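Local coordinates for protein diketoreductase (Acinetobacter baylyi, PDB 4DYD) that probably catalyses the NAD-dependent interconversion of (3S)-3-hydroxyacyl-CoA and 3-oxoacyl-CoA, a step of fatty acid beta-oxidation, at residues A[140-145]-A[152-157]; A[240-245]-A[265-270]. All blocks are in the same frame, centred on the assembly; numbering follows the deposited sequence.

Interaction 1 (A[140-145]-A[152-157]); sequences LALHFA and NTAEVM. With NAD (nicotinamide-adenine-dinucleotide), chain B.
The carbonyl oxygen of His143 takes two hydrogen bonds: one from Glu155 N, with Glu155 N to His143 O at 3.0 Å, and one from water 1, 2.8 Å from His143 O. The two segments form an antiparallel beta hairpin in the Rossmann-type NAD-binding domain. His143 and Glu155 are a hydrogen-bonded pair, and so are Ala141 and Met157. Between them Leu142 faces Val156 as a non-hydrogen-bonded pair. Beyond the last bridge, water 1 also bonds Thr153 OG1, and water 2 links Ala145 N to Thr153 O.

On the face of the sheet that carries His143 and Glu155, the two side chains run side by side. His143 ND1 donates to Glu155 OE1 at 2.9 Å, with 165° at the hydrogen. The oxygen lies in the imidazole plane, at the ring edge, and the carboxylate is turned 31° from that plane. Glu155 CG stands anti to the carbonyl carbon (chi1 -67°) and the chain extends beyond it, which brings OE1 level with ND1. Glu155 OE2 is held by the backbone amides of Val192 and Leu193, which fix the carboxylate. Its bond to ND1 and that of Ser122 OG to NE2 hold the turn of the ring. Tyr191 stacks on the ring.

The opposite face is apolar. Leu142 CD1 meets Ala154 CB and Val156 CG2, each at 3.9 Å, against helix 164-176.

His143 is predicted to be important for catalysis. Its NE2 lies 3.2 Å from C5N of the NAD nicotinamide ring, and Phe144 O is 3.3 Å from C5N.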
ATOM      1  N   LEU A 140       7.553 -11.455 -25.559  1.00 43.36           N
ATOM      2  CA  LEU A 140       6.920 -11.258 -24.268  1.00 38.27           C
ATOM      3  C   LEU A 140       7.586 -10.107 -23.541  1.00 45.08           C
ATOM      4  O   LEU A 140       8.584  -9.557 -24.012  1.00 40.99           O
ATOM      5  CB  LEU A 140       6.968 -12.545 -23.437  1.00 38.76           C
ATOM      6  CG  LEU A 140       8.306 -13.262 -23.224  1.00 47.68           C
ATOM      7  CD1 LEU A 140       9.341 -12.360 -22.569  1.00 42.42           C
ATOM      8  CD2 LEU A 140       8.080 -14.509 -22.385  1.00 40.36           C
ATOM      9  N   ALA A 141       7.020  -9.728 -22.402  1.00 39.94           N
ATOM     10  CA  ALA A 141       7.619  -8.682 -21.594  1.00 42.72           C
ATOM     11  C   ALA A 141       8.396  -9.298 -20.440  1.00 42.34           C
ATOM     12  O   ALA A 141       7.963 -10.280 -19.830  1.00 38.38           O
ATOM     13  CB  ALA A 141       6.556  -7.724 -21.072  1.00 35.32           C
ATOM     14  N   LEU A 142       9.565  -8.728 -20.179  1.00 37.64           N
ATOM     15  CA  LEU A 142      10.357  -9.057 -19.004  1.00 37.08           C
ATOM     16  C   LEU A 142      10.715  -7.724 -18.371  1.00 37.29           C
ATOM     17  O   LEU A 142      11.625  -7.032 -18.836  1.00 37.79           O
ATOM     18  CB  LEU A 142      11.632  -9.803 -19.405  1.00 34.13           C
ATOM     19  CG  LEU A 142      12.536 -10.219 -18.242  1.00 37.78           C
ATOM     20  CD1 LEU A 142      11.781 -11.180 -17.328  1.00 41.04           C
ATOM     21  CD2 LEU A 142      13.813 -10.867 -18.763  1.00 32.76           C
ATOM     22  N   HIS A 143       9.997  -7.368 -17.311  1.00 33.14           N
ATOM     23  CA  HIS A 143      10.026  -6.012 -16.784  1.00 35.28           C
ATOM     24  C   HIS A 143      10.782  -5.927 -15.458  1.00 34.80           C
ATOM     25  O   HIS A 143      10.409  -6.568 -14.472  1.00 35.26           O
ATOM     26  CB  HIS A 143       8.585  -5.513 -16.632  1.00 29.95           C
ATOM     27  CG  HIS A 143       8.478  -4.113 -16.125  1.00 36.65           C
ATOM     28  ND1 HIS A 143       7.940  -3.807 -14.894  1.00 36.80           N
ATOM     29  CD2 HIS A 143       8.841  -2.933 -16.681  1.00 32.91           C
ATOM     30  CE1 HIS A 143       7.976  -2.499 -14.713  1.00 43.61           C
ATOM     31  NE2 HIS A 143       8.519  -1.946 -15.783  1.00 37.42           N
ATOM     32  N   PHE A 144      11.852  -5.135 -15.452  1.00 36.58           N
ATOM     33  CA  PHE A 144      12.722  -4.984 -14.283  1.00 36.43           C
ATOM     34  C   PHE A 144      12.389  -3.711 -13.511  1.00 37.70           C
ATOM     35  O   PHE A 144      11.651  -2.845 -13.992  1.00 45.16           O
ATOM     36  CB  PHE A 144      14.190  -4.920 -14.713  1.00 30.85           C
ATOM     37  CG  PHE A 144      14.696  -6.178 -15.358  1.00 34.65           C
ATOM     38  CD1 PHE A 144      14.376  -6.479 -16.681  1.00 37.67           C
ATOM     39  CD2 PHE A 144      15.499  -7.063 -14.644  1.00 34.31           C
ATOM     40  CE1 PHE A 144      14.845  -7.643 -17.282  1.00 33.13           C
ATOM     41  CE2 PHE A 144      15.976  -8.231 -15.232  1.00 37.38           C
ATOM     42  CZ  PHE A 144      15.647  -8.523 -16.555  1.00 34.81           C
ATOM     43  N   ALA A 145      12.946  -3.608 -12.310  1.00 38.62           N
ATOM     44  CA  ALA A 145      12.794  -2.420 -11.474  1.00 37.01           C
ATOM     45  C   ALA A 145      14.149  -1.739 -11.314  1.00 43.23           C
ATOM     46  O   ALA A 145      15.186  -2.410 -11.271  1.00 37.73           O
ATOM     47  CB  ALA A 145      12.238  -2.810 -10.113  1.00 37.39           C
ATOM     48  N   ASN A 152      14.934  -6.949  -6.952  1.00 40.43           N
ATOM     49  CA  ASN A 152      15.218  -7.975  -7.950  1.00 46.76           C
ATOM     50  C   ASN A 152      13.991  -8.735  -8.442  1.00 31.71           C
ATOM     51  O   ASN A 152      14.058  -9.947  -8.656  1.00 41.26           O
ATOM     52  CB  ASN A 152      16.286  -8.951  -7.446  1.00 36.46           C
ATOM     53  CG  ASN A 152      15.863  -9.682  -6.191  1.00 46.15           C
ATOM     54  OD1 ASN A 152      15.033  -9.195  -5.419  1.00 47.28           O
ATOM     55  ND2 ASN A 152      16.425 -10.866  -5.981  1.00 44.18           N
ATOM     56  N   THR A 153      12.870  -8.044  -8.622  1.00 34.66           N
ATOM     57  CA  THR A 153      11.721  -8.683  -9.256  1.00 37.58           C
ATOM     58  C   THR A 153      11.874  -8.637 -10.773  1.00 42.31           C
ATOM     59  O   THR A 153      12.421  -7.681 -11.329  1.00 35.83           O
ATOM     60  CB  THR A 153      10.387  -8.013  -8.877  1.00 36.14           C
ATOM     61  OG1 THR A 153      10.423  -6.625  -9.237  1.00 39.75           O
ATOM     62  CG2 THR A 153      10.116  -8.159  -7.388  1.00 43.95           C
ATOM     63  N   ALA A 154      11.405  -9.678 -11.443  1.00 38.38           N
ATOM     64  CA  ALA A 154      11.338  -9.656 -12.894  1.00 40.02           C
ATOM     65  C   ALA A 154       9.946 -10.096 -13.307  1.00 33.83           C
ATOM     66  O   ALA A 154       9.613 -11.280 -13.239  1.00 39.59           O
ATOM     67  CB  ALA A 154      12.401 -10.560 -13.502  1.00 34.38           C
ATOM     68  N   GLU A 155       9.129  -9.131 -13.716  1.00 31.48           N
ATOM     69  CA  GLU A 155       7.753  -9.410 -14.111  1.00 32.56           C
ATOM     70  C   GLU A 155       7.671  -9.978 -15.525  1.00 35.65           C
ATOM     71  O   GLU A 155       8.050  -9.320 -16.497  1.00 40.97           O
ATOM     72  CB  GLU A 155       6.901  -8.150 -13.962  1.00 29.03           C
ATOM     73  CG  GLU A 155       6.748  -7.745 -12.500  1.00 39.04           C
ATOM     74  CD  GLU A 155       6.073  -6.401 -12.303  1.00 47.39           C
ATOM     75  OE1 GLU A 155       6.514  -5.411 -12.926  1.00 49.60           O
ATOM     76  OE2 GLU A 155       5.093  -6.339 -11.528  1.00 39.74           O
ATOM     77  N   VAL A 156       7.176 -11.208 -15.628  1.00 39.00           N
ATOM     78  CA  VAL A 156       7.084 -11.904 -16.907  1.00 41.47           C
ATOM     79  C   VAL A 156       5.643 -11.863 -17.409  1.00 38.68           C
ATOM     80  O   VAL A 156       4.722 -12.337 -16.739  1.00 36.53           O
ATOM     81  CB  VAL A 156       7.534 -13.373 -16.771  1.00 46.88           C
ATOM     82  CG1 VAL A 156       7.543 -14.056 -18.131  1.00 46.95           C
ATOM     83  CG2 VAL A 156       8.905 -13.446 -16.123  1.00 37.55           C
ATOM     84  N   MET A 157       5.447 -11.286 -18.588  1.00 42.01           N
ATOM     85  CA  MET A 157       4.099 -11.070 -19.091  1.00 40.80           C
ATOM     86  C   MET A 157       4.088 -11.194 -20.614  1.00 45.33           C
ATOM     87  O   MET A 157       4.700 -10.388 -21.317  1.00 38.33           O
ATOM     88  CB  MET A 157       3.619  -9.681 -18.661  1.00 38.69           C
ATOM     89  CG  MET A 157       2.166  -9.369 -18.962  1.00 34.81           C
ATOM     90  SD  MET A 157       1.706  -7.711 -18.410  1.00 42.85           S
ATOM     91  CE  MET A 157       2.632  -6.718 -19.575  1.00 50.47           C
TER
HETATM   92  PA  NAD B 301      17.200   5.165 -20.778  1.00 52.66           P
HETATM   93  O1A NAD B 301      17.801   6.243 -19.963  1.00 69.56           O
HETATM   94  O2A NAD B 301      15.840   5.355 -21.333  1.00 71.13           O
HETATM   95  O5B NAD B 301      18.203   4.792 -21.982  1.00 59.52           O
HETATM   96  C5B NAD B 301      17.702   4.437 -23.275  1.00 45.44           C
HETATM   97  C4B NAD B 301      18.765   3.631 -24.026  1.00 53.39           C
HETATM   98  O4B NAD B 301      18.304   3.402 -25.373  1.00 60.69           O
HETATM   99  C3B NAD B 301      20.027   4.467 -24.168  1.00 55.18           C
HETATM  100  O3B NAD B 301      21.140   3.603 -24.433  1.00 47.74           O
HETATM  101  C2B NAD B 301      19.695   5.260 -25.417  1.00 65.36           C
HETATM  102  O2B NAD B 301      20.897   5.790 -25.995  1.00 54.59           O
HETATM  103  C1B NAD B 301      19.228   4.077 -26.242  1.00 50.90           C
HETATM  104  N9A NAD B 301      18.641   4.468 -27.544  1.00104.30           N
HETATM  105  C8A NAD B 301      18.229   5.686 -27.885  1.00 68.30           C
HETATM  106  N7A NAD B 301      17.709   5.609 -29.106  1.00 56.00           N
HETATM  107  C5A NAD B 301      17.808   4.349 -29.523  1.00 90.56           C
HETATM  108  C6A NAD B 301      17.489   3.781 -30.682  1.00 79.85           C
HETATM  109  N6A NAD B 301      16.974   4.582 -31.611  1.00170.81           N
HETATM  110  N1A NAD B 301      17.731   2.486 -30.928  1.00 96.34           N
HETATM  111  C2A NAD B 301      18.336   1.713 -29.932  1.00 67.25           C
HETATM  112  N3A NAD B 301      18.656   2.340 -28.722  1.00 78.37           N
HETATM  113  C4A NAD B 301      18.383   3.641 -28.553  1.00 76.92           C
HETATM  114  O3  NAD B 301      17.197   3.821 -19.894  1.00116.92           O
HETATM  115  PN  NAD B 301      15.840   3.333 -19.179  1.00 71.77           P
HETATM  116  O1N NAD B 301      14.929   4.490 -19.031  1.00 88.86           O
HETATM  117  O2N NAD B 301      16.189   2.546 -17.975  1.00200.68           O
HETATM  118  O5D NAD B 301      15.211   2.337 -20.277  1.00 75.93           O
HETATM  119  C5D NAD B 301      13.932   2.625 -20.852  1.00 67.74           C
HETATM  120  C4D NAD B 301      13.239   1.312 -21.220  1.00 64.47           C
HETATM  121  O4D NAD B 301      13.187   0.504 -20.030  1.00 61.71           O
HETATM  122  C3D NAD B 301      11.785   1.613 -21.539  1.00 72.89           C
HETATM  123  O3D NAD B 301      11.142   0.453 -22.090  1.00 83.70           O
HETATM  124  C2D NAD B 301      11.275   1.868 -20.135  1.00 86.21           C
HETATM  125  O2D NAD B 301       9.842   1.791 -20.095  1.00 62.44           O
HETATM  126  C1D NAD B 301      11.870   0.642 -19.467  1.00 86.86           C
HETATM  127  N1N NAD B 301      11.860   0.725 -17.988  1.00 60.01           N
HETATM  128  C2N NAD B 301      12.428   1.828 -17.339  1.00 73.00           C
HETATM  129  C3N NAD B 301      12.315   1.954 -15.959  1.00 95.08           C
HETATM  130  C7N NAD B 301      12.968   2.989 -15.297  1.00162.82           C
HETATM  131  O7N NAD B 301      12.951   3.065 -14.069  1.00 63.39           O
HETATM  132  N7N NAD B 301      13.625   3.836 -16.083  1.00 67.40           N
HETATM  133  C4N NAD B 301      11.636   0.986 -15.226  1.00 89.95           C
HETATM  134  C5N NAD B 301      11.093  -0.126 -15.861  1.00 55.51           C
HETATM  135  C6N NAD B 301      11.203  -0.261 -17.241  1.00 53.06           C
HETATM  136  O   HOH W   1       9.999  -5.812 -11.784  1.00 35.67           O
HETATM  137  O   HOH W   2      14.422  -5.631 -11.203  1.00 35.57           O

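Interaction 2 (A[240-245]-A[265-270]); sequences GLTTAY and NYIDKG. With SO4 (sulfate ion), chain M.
Ile267 CD1 rests on the first turn of helix 241-249, where it touches Leu241 and Thr242. This is helix-end packing in the C-terminal domain, near the surface and away from the annotated sites.

The contacts between the segments are van der Waals contacts, mostly of carbon. Ile267 CD1 lies 3.7 Å from Thr242 N and 3.9 Å from Leu241 CB, so the methyl meets backbone as well as side chain. Both side-chain torsions of Ile267 are near -60° (chi1 -54°, chi2 -59°), and this bend carries CD1 to the helix. Leu241 points toward the other segment: its CD1 sits 3.7 Å from Tyr266 CB, at the root of the phenol ring. Leu241 and Tyr266 also both touch Phe280. Tyr245 CB approaches Ile267 CG1 more loosely.

Polar bonds at the helix start include those along its own backbone and those to the sulfate. Ala244 N and Tyr245 N bond back to Gly240 O and Leu241 O. Gly270, with positive phi, completes a Schellman motif. The sulfate sits at the N-terminal end of helix 241-249. Thr242 OG1 donates to sulfate O1 at 2.8 Å, while Thr243 N gives sulfate O4 a bond of 3.1 Å.

The ion probably came from the crystallisation liquor, and the start of the helix would favour its negative charge. The two segments themselves meet without directed bonds, so their fit depends on shape.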
ATOM      1  N   GLY A 240      11.144   9.796  -6.921  1.00 36.46           N
ATOM      2  CA  GLY A 240      11.603  11.025  -7.547  1.00 32.78           C
ATOM      3  C   GLY A 240      10.432  11.892  -7.953  1.00 39.40           C
ATOM      4  O   GLY A 240       9.526  11.426  -8.651  1.00 33.03           O
ATOM      5  N   LEU A 241      10.428  13.146  -7.519  1.00 36.97           N
ATOM      6  CA  LEU A 241       9.262  13.991  -7.747  1.00 33.54           C
ATOM      7  C   LEU A 241       9.106  14.403  -9.206  1.00 38.48           C
ATOM      8  O   LEU A 241       7.987  14.632  -9.675  1.00 34.86           O
ATOM      9  CB  LEU A 241       9.254  15.199  -6.806  1.00 31.63           C
ATOM     10  CG  LEU A 241       9.280  14.813  -5.319  1.00 36.22           C
ATOM     11  CD1 LEU A 241       9.134  16.059  -4.447  1.00 32.49           C
ATOM     12  CD2 LEU A 241       8.169  13.818  -4.998  1.00 31.91           C
ATOM     13  N   THR A 242      10.214  14.490  -9.933  1.00 36.90           N
ATOM     14  CA  THR A 242      10.127  14.798 -11.355  1.00 45.98           C
ATOM     15  C   THR A 242       9.309  13.701 -12.034  1.00 41.15           C
ATOM     16  O   THR A 242       8.384  13.976 -12.803  1.00 41.88           O
ATOM     17  CB  THR A 242      11.519  14.855 -12.019  1.00 48.90           C
ATOM     18  OG1 THR A 242      12.349  15.788 -11.321  1.00 40.78           O
ATOM     19  CG2 THR A 242      11.391  15.307 -13.467  1.00 53.51           C
ATOM     20  N   THR A 243       9.659  12.456 -11.726  1.00 36.57           N
ATOM     21  CA  THR A 243       8.967  11.292 -12.263  1.00 35.54           C
ATOM     22  C   THR A 243       7.502  11.281 -11.847  1.00 38.23           C
ATOM     23  O   THR A 243       6.620  11.085 -12.685  1.00 37.55           O
ATOM     24  CB  THR A 243       9.650   9.976 -11.830  1.00 44.48           C
ATOM     25  OG1 THR A 243      10.981   9.936 -12.360  1.00 45.94           O
ATOM     26  CG2 THR A 243       8.871   8.762 -12.331  1.00 40.82           C
ATOM     27  N   ALA A 244       7.237  11.499 -10.561  1.00 36.35           N
ATOM     28  CA  ALA A 244       5.866  11.523 -10.074  1.00 31.93           C
ATOM     29  C   ALA A 244       5.067  12.614 -10.792  1.00 36.08           C
ATOM     30  O   ALA A 244       3.903  12.416 -11.152  1.00 34.94           O
ATOM     31  CB  ALA A 244       5.841  11.749  -8.576  1.00 32.97           C
ATOM     32  N   TYR A 245       5.695  13.770 -10.985  1.00 35.78           N
ATOM     33  CA  TYR A 245       5.075  14.866 -11.723  1.00 36.87           C
ATOM     34  C   TYR A 245       4.672  14.433 -13.135  1.00 39.85           C
ATOM     35  O   TYR A 245       3.508  14.561 -13.525  1.00 37.37           O
ATOM     36  CB  TYR A 245       6.017  16.069 -11.775  1.00 37.51           C
ATOM     37  CG  TYR A 245       5.596  17.144 -12.754  1.00 52.77           C
ATOM     38  CD1 TYR A 245       4.515  17.989 -12.485  1.00 46.38           C
ATOM     39  CD2 TYR A 245       6.285  17.316 -13.954  1.00 51.51           C
ATOM     40  CE1 TYR A 245       4.131  18.982 -13.395  1.00 40.86           C
ATOM     41  CE2 TYR A 245       5.914  18.302 -14.867  1.00 51.88           C
ATOM     42  CZ  TYR A 245       4.841  19.128 -14.584  1.00 45.87           C
ATOM     43  OH  TYR A 245       4.486  20.095 -15.496  1.00 48.53           O
ATOM     44  N   ASN A 265       5.062  23.544  -5.584  1.00 39.50           N
ATOM     45  CA  ASN A 265       5.645  23.452  -4.247  1.00 39.75           C
ATOM     46  C   ASN A 265       6.988  22.733  -4.166  1.00 39.47           C
ATOM     47  O   ASN A 265       7.712  22.908  -3.183  1.00 41.19           O
ATOM     48  CB  ASN A 265       4.663  22.765  -3.304  1.00 38.44           C
ATOM     49  CG  ASN A 265       3.381  23.537  -3.157  1.00 56.29           C
ATOM     50  OD1 ASN A 265       2.291  22.960  -3.121  1.00 82.28           O
ATOM     51  ND2 ASN A 265       3.501  24.852  -3.062  1.00 40.67           N
ATOM     52  N   TYR A 266       7.328  21.917  -5.159  1.00 37.20           N
ATOM     53  CA  TYR A 266       8.558  21.128  -5.059  1.00 35.85           C
ATOM     54  C   TYR A 266       9.483  21.267  -6.260  1.00 36.11           C
ATOM     55  O   TYR A 266      10.630  21.694  -6.111  1.00 35.28           O
ATOM     56  CB  TYR A 266       8.232  19.659  -4.757  1.00 34.37           C
ATOM     57  CG  TYR A 266       7.556  19.513  -3.413  1.00 32.35           C
ATOM     58  CD1 TYR A 266       6.171  19.615  -3.293  1.00 32.43           C
ATOM     59  CD2 TYR A 266       8.301  19.280  -2.260  1.00 38.41           C
ATOM     60  CE1 TYR A 266       5.545  19.493  -2.057  1.00 37.26           C
ATOM     61  CE2 TYR A 266       7.685  19.153  -1.018  1.00 39.62           C
ATOM     62  CZ  TYR A 266       6.309  19.260  -0.924  1.00 36.55           C
ATOM     63  OH  TYR A 266       5.700  19.133   0.301  1.00 37.95           O
ATOM     64  N   ILE A 267       8.991  20.925  -7.446  1.00 32.85           N
ATOM     65  CA  ILE A 267       9.803  21.002  -8.655  1.00 34.73           C
ATOM     66  C   ILE A 267      10.366  22.418  -8.859  1.00 40.98           C
ATOM     67  O   ILE A 267      11.557  22.583  -9.137  1.00 41.27           O
ATOM     68  CB  ILE A 267       8.998  20.599  -9.914  1.00 39.61           C
ATOM     69  CG1 ILE A 267       8.363  19.214  -9.732  1.00 42.39           C
ATOM     70  CG2 ILE A 267       9.902  20.599 -11.136  1.00 35.94           C
ATOM     71  CD1 ILE A 267       9.346  18.106  -9.457  1.00 47.64           C
ATOM     72  N   ASP A 268       9.518  23.437  -8.713  1.00 35.85           N
ATOM     73  CA  ASP A 268       9.958  24.816  -8.936  1.00 34.51           C
ATOM     74  C   ASP A 268      10.911  25.313  -7.861  1.00 46.91           C
ATOM     75  O   ASP A 268      11.542  26.360  -8.029  1.00 51.73           O
ATOM     76  CB  ASP A 268       8.773  25.780  -9.057  1.00 38.72           C
ATOM     77  CG  ASP A 268       7.959  25.558 -10.318  1.00 41.21           C
ATOM     78  OD1 ASP A 268       8.389  24.778 -11.191  1.00 44.79           O
ATOM     79  OD2 ASP A 268       6.884  26.172 -10.443  1.00 41.21           O
ATOM     80  N   LYS A 269      11.022  24.574  -6.763  1.00 38.21           N
ATOM     81  CA  LYS A 269      11.922  24.967  -5.687  1.00 41.46           C
ATOM     82  C   LYS A 269      13.198  24.123  -5.664  1.00 41.38           C
ATOM     83  O   LYS A 269      14.032  24.273  -4.766  1.00 50.06           O
ATOM     84  CB  LYS A 269      11.212  24.877  -4.335  1.00 42.03           C
ATOM     85  CG  LYS A 269      10.006  25.794  -4.202  1.00 40.98           C
ATOM     86  CD  LYS A 269       9.414  25.713  -2.806  1.00 57.83           C
ATOM     87  CE  LYS A 269       8.267  26.692  -2.628  1.00 72.66           C
ATOM     88  NZ  LYS A 269       7.738  26.659  -1.236  1.00 66.69           N
ATOM     89  N   GLY A 270      13.351  23.240  -6.645  1.00 39.36           N
ATOM     90  CA  GLY A 270      14.511  22.364  -6.676  1.00 42.73           C
ATOM     91  C   GLY A 270      14.467  21.211  -5.682  1.00 41.91           C
ATOM     92  O   GLY A 270      15.485  20.567  -5.424  1.00 43.89           O
TER
HETATM   93  S   SO4 M 312      13.779  12.688 -10.199  1.00 55.54           S
HETATM   94  O1  SO4 M 312      13.603  14.021  -9.597  1.00 60.44           O
HETATM   95  O2  SO4 M 312      14.625  11.858  -9.322  1.00 54.86           O
HETATM   96  O3  SO4 M 312      14.422  12.822 -11.517  1.00 61.26           O
HETATM   97  O4  SO4 M 312      12.460  12.047 -10.367  1.00 64.36           O

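Overall arrangement
From the N terminus, the chain first builds most of the parallel strands of the NAD-binding sheet. Interaction 1 then closes a short loop, with six residues between its segments, and pairs strands 139-143 and 153-158, where an antiparallel strand joins the sheet. Helix 164-176 and strand 180-183 follow, and the chain passes into the helical C-terminal domain. There interaction 2 closes a longer, mostly helical loop of 19 residues, bringing the start of helix 241-249 to the end region of helix 253-267. The contacts are in series and neither nest nor cross. Their centres are about 27 Å apart: interaction 1 lies in the NAD-binding part, interaction 2 in the C-terminal part.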